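PDB 2FML: MutT/nudix family protein from Enterococcus faecalis, which is of unknown function but, with its Nudix domain and its winged-helix domain of the NrtR type, may be a Nudix-related transcriptional regulator. Local coordinates for residues L46-N50 with F131-E135; E107-F112 with K192-R196; D164-L169 with G178-L182. All blocks are in the same frame, centred on the assembly; numbering follows the deposited sequence.

Contact 1: L46-N50 with F131-E135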
loop_
_atom_site.group_PDB
_atom_site.type_symbol
_atom_site.label_atom_id
_atom_site.label_comp_id
_atom_site.label_asym_id
_atom_site.label_seq_id
_atom_site.Cartn_x
_atom_site.Cartn_y
_atom_site.Cartn_z
ATOM N N LEU A 46 -11.514 -0.106 11.228
ATOM C CA LEU A 46 -11.387 -0.736 12.537
ATOM C C LEU A 46 -12.314 -1.923 12.624
ATOM O O LEU A 46 -13.512 -1.784 12.481
ATOM C CB LEU A 46 -11.723 0.253 13.679
ATOM C CG LEU A 46 -10.840 1.483 13.836
ATOM C CD1 LEU A 46 -11.374 2.272 15.019
ATOM C CD2 LEU A 46 -9.431 1.039 14.145
ATOM N N LEU A 47 -11.721 -3.090 12.893
ATOM C CA LEU A 47 -12.412 -4.353 12.946
ATOM C C LEU A 47 -12.215 -4.924 14.323
ATOM O O LEU A 47 -11.109 -4.916 14.872
ATOM C CB LEU A 47 -11.801 -5.318 11.941
ATOM C CG LEU A 47 -11.978 -5.008 10.477
ATOM C CD1 LEU A 47 -11.370 -6.135 9.660
ATOM C CD2 LEU A 47 -13.466 -4.750 10.125
ATOM N N CYS A 48 -13.304 -5.428 14.891
ATOM C CA CYS A 48 -13.226 -6.141 16.153
ATOM C C CYS A 48 -14.042 -7.431 16.032
ATOM O O CYS A 48 -14.662 -7.700 14.995
ATOM C CB CYS A 48 -13.697 -5.232 17.313
ATOM S SG CYS A 48 -15.445 -4.857 17.355
ATOM N N TYR A 49 -14.081 -8.208 17.106
ATOM C CA TYR A 49 -14.929 -9.361 17.104
ATOM C C TYR A 49 -15.551 -9.560 18.483
ATOM O O TYR A 49 -14.827 -9.649 19.457
ATOM C CB TYR A 49 -14.088 -10.551 16.656
ATOM C CG TYR A 49 -14.708 -11.922 16.807
ATOM C CD1 TYR A 49 -15.539 -12.459 15.818
ATOM C CD2 TYR A 49 -14.386 -12.717 17.918
ATOM C CE1 TYR A 49 -16.066 -13.763 15.987
ATOM C CE2 TYR A 49 -14.898 -13.978 18.079
ATOM C CZ TYR A 49 -15.752 -14.495 17.136
ATOM O OH TYR A 49 -16.214 -15.767 17.356
ATOM N N ASN A 50 -16.888 -9.599 18.563
ATOM C CA ASN A 50 -17.586 -10.027 19.776
ATOM C C ASN A 50 -17.689 -11.576 19.935
ATOM O O ASN A 50 -18.370 -12.194 19.143
ATOM C CB ASN A 50 -18.991 -9.390 19.798
ATOM C CG ASN A 50 -19.655 -9.494 21.164
ATOM O OD1 ASN A 50 -20.047 -10.583 21.620
ATOM N ND2 ASN A 50 -19.749 -8.361 21.844
ATOM N N PHE A 131 -7.015 -4.237 13.837
ATOM C CA PHE A 131 -7.799 -5.235 14.579
ATOM C C PHE A 131 -7.664 -4.899 16.033
ATOM O O PHE A 131 -6.534 -4.840 16.517
ATOM C CB PHE A 131 -7.191 -6.611 14.388
ATOM C CG PHE A 131 -6.921 -6.957 12.977
ATOM C CD1 PHE A 131 -7.969 -7.116 12.070
ATOM C CD2 PHE A 131 -5.617 -7.136 12.542
ATOM C CE1 PHE A 131 -7.721 -7.438 10.757
ATOM C CE2 PHE A 131 -5.357 -7.488 11.233
ATOM C CZ PHE A 131 -6.414 -7.633 10.338
ATOM N N ILE A 132 -8.781 -4.698 16.727
ATOM C CA ILE A 132 -8.784 -4.148 18.072
ATOM C C ILE A 132 -9.927 -4.768 18.899
ATOM O O ILE A 132 -10.672 -5.608 18.395
ATOM C CB ILE A 132 -8.853 -2.568 18.053
ATOM C CG1 ILE A 132 -10.171 -2.035 17.438
ATOM C CG2 ILE A 132 -7.651 -1.987 17.259
ATOM C CD1 ILE A 132 -10.709 -0.750 18.118
ATOM N N GLY A 133 -10.025 -4.404 20.178
ATOM C CA GLY A 133 -11.186 -4.762 20.976
ATOM C C GLY A 133 -12.357 -3.868 20.623
ATOM O O GLY A 133 -12.185 -2.824 19.978
ATOM N N GLU A 134 -13.547 -4.297 21.045
ATOM C CA GLU A 134 -14.787 -3.555 20.910
ATOM C C GLU A 134 -14.833 -2.467 21.982
ATOM O O GLU A 134 -15.571 -2.576 22.977
ATOM C CB GLU A 134 -16.000 -4.488 21.043
ATOM C CG GLU A 134 -17.258 -3.955 20.342
ATOM C CD GLU A 134 -18.501 -4.843 20.461
ATOM O OE1 GLU A 134 -18.399 -6.067 20.653
ATOM O OE2 GLU A 134 -19.623 -4.304 20.336
ATOM N N GLU A 135 -14.038 -1.410 21.773
ATOM C CA GLU A 135 -13.876 -0.323 22.763
ATOM C C GLU A 135 -15.142 0.498 22.880
ATOM O O GLU A 135 -15.941 0.519 21.937
ATOM C CB GLU A 135 -12.738 0.626 22.395
ATOM C CG GLU A 135 -11.561 0.008 21.715
ATOM C CD GLU A 135 -10.356 -0.088 22.583
ATOM O OE1 GLU A 135 -9.381 0.645 22.294
ATOM O OE2 GLU A 135 -10.379 -0.886 23.543
HETATM O O HOH W 1 -11.924 -7.614 19.075
#

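Contact 2: E107-F112 with K192-R196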
loop_
_atom_site.group_PDB
_atom_site.type_symbol
_atom_site.label_atom_id
_atom_site.label_comp_id
_atom_site.label_asym_id
_atom_site.label_seq_id
_atom_site.Cartn_x
_atom_site.Cartn_y
_atom_site.Cartn_z
ATOM N N GLU A 107 -1.994 -1.381 10.096
ATOM C CA GLU A 107 -1.279 -1.605 8.872
ATOM C C GLU A 107 -1.839 -0.715 7.760
ATOM O O GLU A 107 -3.042 -0.549 7.643
ATOM C CB GLU A 107 -1.303 -3.114 8.462
ATOM C CG GLU A 107 -2.696 -3.648 7.959
ATOM C CD GLU A 107 -2.737 -5.218 7.823
ATOM O OE1 GLU A 107 -2.783 -5.906 8.887
ATOM O OE2 GLU A 107 -2.712 -5.737 6.663
ATOM N N GLN A 108 -0.961 -0.209 6.912
ATOM C CA GLN A 108 -1.429 0.538 5.760
ATOM C C GLN A 108 -2.171 -0.403 4.803
ATOM O O GLN A 108 -1.737 -1.526 4.575
ATOM C CB GLN A 108 -0.280 1.258 5.082
ATOM C CG GLN A 108 -0.704 2.471 4.415
ATOM C CD GLN A 108 0.455 3.170 3.801
ATOM O OE1 GLN A 108 1.106 4.056 4.416
ATOM N NE2 GLN A 108 0.691 2.850 2.557
ATOM N N LEU A 109 -3.343 0.004 4.309
ATOM C CA LEU A 109 -4.117 -0.944 3.534
ATOM C C LEU A 109 -3.929 -0.679 2.008
ATOM O O LEU A 109 -3.499 -1.565 1.240
ATOM C CB LEU A 109 -5.595 -0.885 3.973
ATOM C CG LEU A 109 -6.691 -1.567 3.127
ATOM C CD1 LEU A 109 -6.507 -3.065 3.033
ATOM C CD2 LEU A 109 -8.080 -1.194 3.656
ATOM N N HIS A 110 -4.268 0.536 1.581
ATOM C CA HIS A 110 -4.285 0.882 0.189
ATOM C C HIS A 110 -4.525 2.408 0.067
ATOM O O HIS A 110 -5.204 3.011 0.939
ATOM C CB HIS A 110 -5.361 0.088 -0.545
ATOM C CG HIS A 110 -5.354 0.300 -2.027
ATOM N ND1 HIS A 110 -4.553 -0.425 -2.900
ATOM C CD2 HIS A 110 -6.070 1.154 -2.796
ATOM C CE1 HIS A 110 -4.779 -0.011 -4.141
ATOM N NE2 HIS A 110 -5.693 0.950 -4.099
ATOM N N SER A 111 -3.953 3.027 -0.980
ATOM C CA SER A 111 -4.224 4.413 -1.285
ATOM C C SER A 111 -5.150 4.469 -2.483
ATOM O O SER A 111 -4.850 3.889 -3.511
ATOM C CB SER A 111 -2.983 5.227 -1.582
ATOM O OG SER A 111 -2.026 4.839 -0.639
ATOM N N PHE A 112 -6.202 5.277 -2.318
ATOM C CA PHE A 112 -7.248 5.513 -3.295
ATOM C C PHE A 112 -7.146 6.894 -3.851
ATOM O O PHE A 112 -7.050 7.871 -3.093
ATOM C CB PHE A 112 -8.578 5.316 -2.578
ATOM C CG PHE A 112 -8.794 3.883 -2.170
ATOM C CD1 PHE A 112 -9.438 2.992 -3.028
ATOM C CD2 PHE A 112 -8.386 3.459 -0.909
ATOM C CE1 PHE A 112 -9.614 1.662 -2.634
ATOM C CE2 PHE A 112 -8.558 2.158 -0.525
ATOM C CZ PHE A 112 -9.137 1.257 -1.377
ATOM N N LYS A 192 -11.882 -3.723 0.108
ATOM C CA LYS A 192 -10.395 -3.924 0.089
ATOM C C LYS A 192 -9.873 -4.497 1.415
ATOM O O LYS A 192 -9.079 -5.437 1.415
ATOM C CB LYS A 192 -9.641 -2.644 -0.302
ATOM C CG LYS A 192 -8.102 -2.750 -0.602
ATOM C CD LYS A 192 -7.706 -3.241 -2.053
ATOM C CE LYS A 192 -8.071 -2.346 -3.218
ATOM N NZ LYS A 192 -7.449 -2.928 -4.563
ATOM N N ALA A 193 -10.339 -3.939 2.525
ATOM C CA ALA A 193 -9.960 -4.395 3.874
ATOM C C ALA A 193 -10.412 -5.814 4.131
ATOM O O ALA A 193 -9.629 -6.639 4.698
ATOM C CB ALA A 193 -10.519 -3.427 4.968
ATOM N N PHE A 194 -11.652 -6.133 3.716
ATOM C CA PHE A 194 -12.202 -7.453 3.991
ATOM C C PHE A 194 -11.443 -8.536 3.207
ATOM O O PHE A 194 -11.081 -9.588 3.767
ATOM C CB PHE A 194 -13.724 -7.487 3.699
ATOM C CG PHE A 194 -14.393 -8.721 4.194
ATOM C CD1 PHE A 194 -14.913 -8.767 5.463
ATOM C CD2 PHE A 194 -14.445 -9.877 3.399
ATOM C CE1 PHE A 194 -15.512 -9.962 5.935
ATOM C CE2 PHE A 194 -15.011 -11.086 3.871
ATOM C CZ PHE A 194 -15.557 -11.106 5.146
ATOM N N ASN A 195 -11.235 -8.277 1.912
ATOM C CA ASN A 195 -10.521 -9.196 1.010
ATOM C C ASN A 195 -9.022 -9.325 1.406
ATOM O O ASN A 195 -8.423 -10.384 1.227
ATOM C CB ASN A 195 -10.689 -8.701 -0.445
ATOM C CG ASN A 195 -12.063 -9.014 -0.986
ATOM O OD1 ASN A 195 -12.706 -9.939 -0.487
ATOM N ND2 ASN A 195 -12.533 -8.272 -1.987
ATOM N N ARG A 196 -8.438 -8.252 1.953
ATOM C CA ARG A 196 -7.039 -8.278 2.372
ATOM C C ARG A 196 -6.840 -9.266 3.514
ATOM O O ARG A 196 -5.850 -9.996 3.531
ATOM C CB ARG A 196 -6.522 -6.871 2.771
ATOM C CG ARG A 196 -5.078 -6.858 3.390
ATOM C CD ARG A 196 -4.013 -7.035 2.300
ATOM N NE ARG A 196 -4.440 -6.353 1.049
ATOM C CZ ARG A 196 -4.079 -5.146 0.656
ATOM N NH1 ARG A 196 -3.234 -4.421 1.397
ATOM N NH2 ARG A 196 -4.552 -4.673 -0.500
HETATM O O HOH W 2 -2.780 -4.411 4.563
HETATM O O HOH W 3 -3.054 -2.554 -1.968
#

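Contact 3: D164-L169 with G178-L182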
loop_
_atom_site.group_PDB
_atom_site.type_symbol
_atom_site.label_atom_id
_atom_site.label_comp_id
_atom_site.label_asym_id
_atom_site.label_seq_id
_atom_site.Cartn_x
_atom_site.Cartn_y
_atom_site.Cartn_z
ATOM N N ASP A 164 -31.615 0.209 12.041
ATOM C CA ASP A 164 -32.276 0.124 10.727
ATOM C C ASP A 164 -31.400 0.429 9.524
ATOM O O ASP A 164 -31.883 0.474 8.391
ATOM C CB ASP A 164 -33.530 0.982 10.698
ATOM C CG ASP A 164 -34.768 0.191 11.100
ATOM O OD1 ASP A 164 -35.430 -0.414 10.200
ATOM O OD2 ASP A 164 -35.081 0.170 12.324
ATOM N N VAL A 165 -30.101 0.613 9.783
ATOM C CA VAL A 165 -29.119 0.864 8.757
ATOM C C VAL A 165 -28.607 -0.453 8.199
ATOM O O VAL A 165 -28.306 -1.376 8.959
ATOM C CB VAL A 165 -27.936 1.721 9.307
ATOM C CG1 VAL A 165 -26.943 2.087 8.158
ATOM C CG2 VAL A 165 -28.498 2.952 10.022
ATOM N N GLU A 166 -28.535 -0.522 6.872
ATOM C CA GLU A 166 -28.210 -1.735 6.132
ATOM C C GLU A 166 -27.414 -1.365 4.895
ATOM O O GLU A 166 -27.904 -0.693 3.998
ATOM C CB GLU A 166 -29.469 -2.512 5.728
ATOM C CG GLU A 166 -29.199 -3.800 4.914
ATOM C CD GLU A 166 -30.261 -4.058 3.788
ATOM O OE1 GLU A 166 -30.309 -3.346 2.744
ATOM O OE2 GLU A 166 -31.065 -5.004 3.957
ATOM N N ILE A 167 -26.168 -1.798 4.888
ATOM C CA ILE A 167 -25.222 -1.588 3.817
ATOM C C ILE A 167 -24.697 -2.938 3.416
ATOM O O ILE A 167 -24.138 -3.659 4.245
ATOM C CB ILE A 167 -24.012 -0.728 4.275
ATOM C CG1 ILE A 167 -24.514 0.653 4.782
ATOM C CG2 ILE A 167 -22.874 -0.780 3.185
ATOM C CD1 ILE A 167 -23.575 1.346 5.662
ATOM N N THR A 168 -24.887 -3.260 2.138
ATOM C CA THR A 168 -24.566 -4.561 1.557
ATOM C C THR A 168 -23.691 -4.289 0.367
ATOM O O THR A 168 -24.037 -3.485 -0.476
ATOM C CB THR A 168 -25.836 -5.328 1.177
ATOM O OG1 THR A 168 -26.515 -5.623 2.388
ATOM C CG2 THR A 168 -25.493 -6.701 0.510
ATOM N N LEU A 169 -22.512 -4.920 0.376
ATOM C CA LEU A 169 -21.460 -4.731 -0.598
ATOM C C LEU A 169 -21.079 -6.041 -1.271
ATOM O O LEU A 169 -20.891 -7.068 -0.612
ATOM C CB LEU A 169 -20.186 -4.168 0.080
ATOM C CG LEU A 169 -20.325 -2.899 0.932
ATOM C CD1 LEU A 169 -19.016 -2.529 1.684
ATOM C CD2 LEU A 169 -20.988 -1.761 0.086
ATOM N N GLY A 178 -27.517 -2.469 -0.718
ATOM C CA GLY A 178 -28.366 -2.269 0.439
ATOM C C GLY A 178 -29.133 -0.952 0.445
ATOM O O GLY A 178 -28.915 -0.074 -0.429
ATOM N N LYS A 179 -30.024 -0.832 1.439
ATOM C CA LYS A 179 -30.766 0.385 1.764
ATOM C C LYS A 179 -29.842 1.640 1.765
ATOM O O LYS A 179 -30.065 2.649 1.051
ATOM C CB LYS A 179 -31.346 0.210 3.158
ATOM C CG LYS A 179 -32.796 -0.144 3.224
ATOM C CD LYS A 179 -33.333 0.102 4.654
ATOM C CE LYS A 179 -33.136 -1.114 5.607
ATOM N NZ LYS A 179 -33.478 -2.453 4.984
ATOM N N ASP A 180 -28.802 1.545 2.576
ATOM C CA ASP A 180 -27.880 2.636 2.795
ATOM C C ASP A 180 -26.596 2.500 1.967
ATOM O O ASP A 180 -26.141 1.410 1.709
ATOM C CB ASP A 180 -27.636 2.734 4.297
ATOM C CG ASP A 180 -28.910 3.120 5.047
ATOM O OD1 ASP A 180 -29.256 4.333 5.099
ATOM O OD2 ASP A 180 -29.607 2.203 5.545
ATOM N N THR A 181 -26.035 3.636 1.577
ATOM C CA THR A 181 -24.879 3.744 0.739
ATOM C C THR A 181 -23.767 4.486 1.519
ATOM O O THR A 181 -23.988 5.564 2.071
ATOM C CB THR A 181 -25.228 4.493 -0.627
ATOM O OG1 THR A 181 -26.295 3.808 -1.341
ATOM C CG2 THR A 181 -24.042 4.507 -1.555
ATOM N N LEU A 182 -22.573 3.913 1.565
ATOM C CA LEU A 182 -21.444 4.571 2.194
ATOM C C LEU A 182 -21.050 5.824 1.428
ATOM O O LEU A 182 -21.106 5.843 0.150
ATOM C CB LEU A 182 -20.258 3.620 2.277
ATOM C CG LEU A 182 -20.428 2.470 3.273
ATOM C CD1 LEU A 182 -19.451 1.335 2.994
ATOM C CD2 LEU A 182 -20.248 3.000 4.677
#

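Contact 1: L46-N50 with F131-E135
Leu-47 and Phe-131 sit opposite each other in a parallel beta bridge, their CA atoms 5.0 Å apart, and their side chains run alongside one another on the same face of the sheet. Paired in register, they point to that face together, and with CG anti to the carbonyl carbon in both, Leu-47 CD1 comes up to the ring edge at Phe-131 CE1, 4.0 Å away and near the ring plane. The bridge is closed by Ile-132 N, which donates to Leu-47 O at 3.0 Å, and a CA-H...O contact from Phe-131 CA converges on that same oxygen. Beyond this bridge, regular pairing gives way: water 1 accepts from Tyr-49 N and donates to Ile-132 O, standing where a direct backbone bond would continue the pair of strands. Cys-48 CB packs against Ile-132 O, 3.2 Å away. Its SG is held between the backbone N and the carbonyl carbon (chi1 70°), which lays the sulfur against Glu-134, 3.6 Å from CG. The extended Glu-134 side chain then carries its carboxylate past Cys-48 to Asn-50, where ND2 donates to OE1 at 2.9 Å. The bond lies in the amide plane and reaches the syn side of OE1, although amide and carboxylate are turned 69° apart. Asn-50 OD1 accepts from Ala-53 N, and Glu-134 OE2 forms a salt bridge with Lys-57, so both flat groups are held at two points. The site lies where strand 39-50 parts from the end of strand 123-131: strand 55-63 pairs along the former, Trp-148 of strand 143-154 packs on Leu-46, Cys-48, Ile-132 and Glu-134, and Tyr-49 points away against helix 217-228.

Contact 2: E107-F112 with K192-R196
Leu-109 O takes a hydrogen bond from Arg-196 NH1 at 2.9 Å, in the carbonyl plane and on a lone pair though tilted 26° from the guanidinium plane, and a weak one from water 3. The same water accepts from Arg-196 NH2 and is bonded to His-110 ND1. Water 2 accepts from NH1 and donates to Gln-108 O and Glu-107 OE2, so the guanidinium meets the strand's polar edge directly and through two waters. Bends at chi2 and chi3 fold the arginine back until Leu-109 CD1 lies 3.9 Å above the guanidinium plane, offset toward its rim. Leu-109 CD2 rests 3.6 Å from Ala-193 CB, the apolar centre of the strand-helix packing. Lys-192, likewise bent at chi2 (82°) and chi3, brings CE over the centre of the His-110 imidazole, 3.9 Å from the centroid and 5° off the normal: a CH-pi contact. Leu-109 and His-110 both face Ser-127, a classic beta bulge. Nearby on the strand, Ser-111 OG bonds to Ser-111 OG of the second subunit. Glu-107 OE2 and Arg-196 NH1, 5.5 Å apart, are joined through water 2, probably a modest attraction, while the arginine satisfies Leu-109 O at the bulge.

Contact 3: D164-L169 with G178-L182
Glu-166 and Asp-180 bind each other's backbone where the chain, after strand 165-170 of the Nudix-domain sheet, doubles back along that strand before entering helix 186-200. Three hydrogen bonds form the polar side of this return. Asp-180 N donates to Glu-166 O at 2.8 Å, and Glu-166 N donates in turn to Asp-180 OD2 at 3.2 Å, so a carboxylate stands in for the backbone carbonyl; it is met on its anti side, 26° out of the carboxylate plane. The third runs from Lys-179 N to Glu-166 OE1 at 2.8 Å, nearly along the C-O axis. Glu-166 has CG anti to N (chi1 179°) and bends at chi2, which swings the carboxylate round to the turn. Its charge is also met by Lys-179, the two side chains crossing at about a right angle, but the OE2 to NZ salt bridge is long, 3.7 Å.

The apolar side belongs to Ile-167, Leu-169 and Leu-182. Ile-167 CD1 touches Leu-182 CD2 at 3.8 Å, the two side chains crossing about perpendicularly, and Leu-169 CD1 reaches Leu-182 CD1. Leu-60 of strand 55-63 packs against Ile-167 and Leu-182, while Ser-187 of helix 186-200 lies against both leucines, tying the edge of the sheet to the start of the helix.

The turn is packed closely against the strand. Gly-178 lies beside Thr-168, their CA atoms 4.6 Å apart, and, having no side chain, brings its CA to 3.2 Å from Glu-166 OE1.

The three contacts all reach one mixed sheet, with centres 17 to 21 Å apart. Contacts 1 and 2 touch, Phe-131 CE2 lying 3.8 Å from Glu-107 OE1, and strands 106-112 and 123-131 pair between them; their segments alternate along the chain. Contact 3 stays clear of both, its nearest atoms about 7 Å from contact 2 and about 10 Å from contact 1, yet it is nested inside the loop that contact 2 closes, and the chain runs from it straight into helix 186-200. That helix therefore ties the strand 165-170 side of the Nudix sheet to strand 106-112, where the second subunit is met.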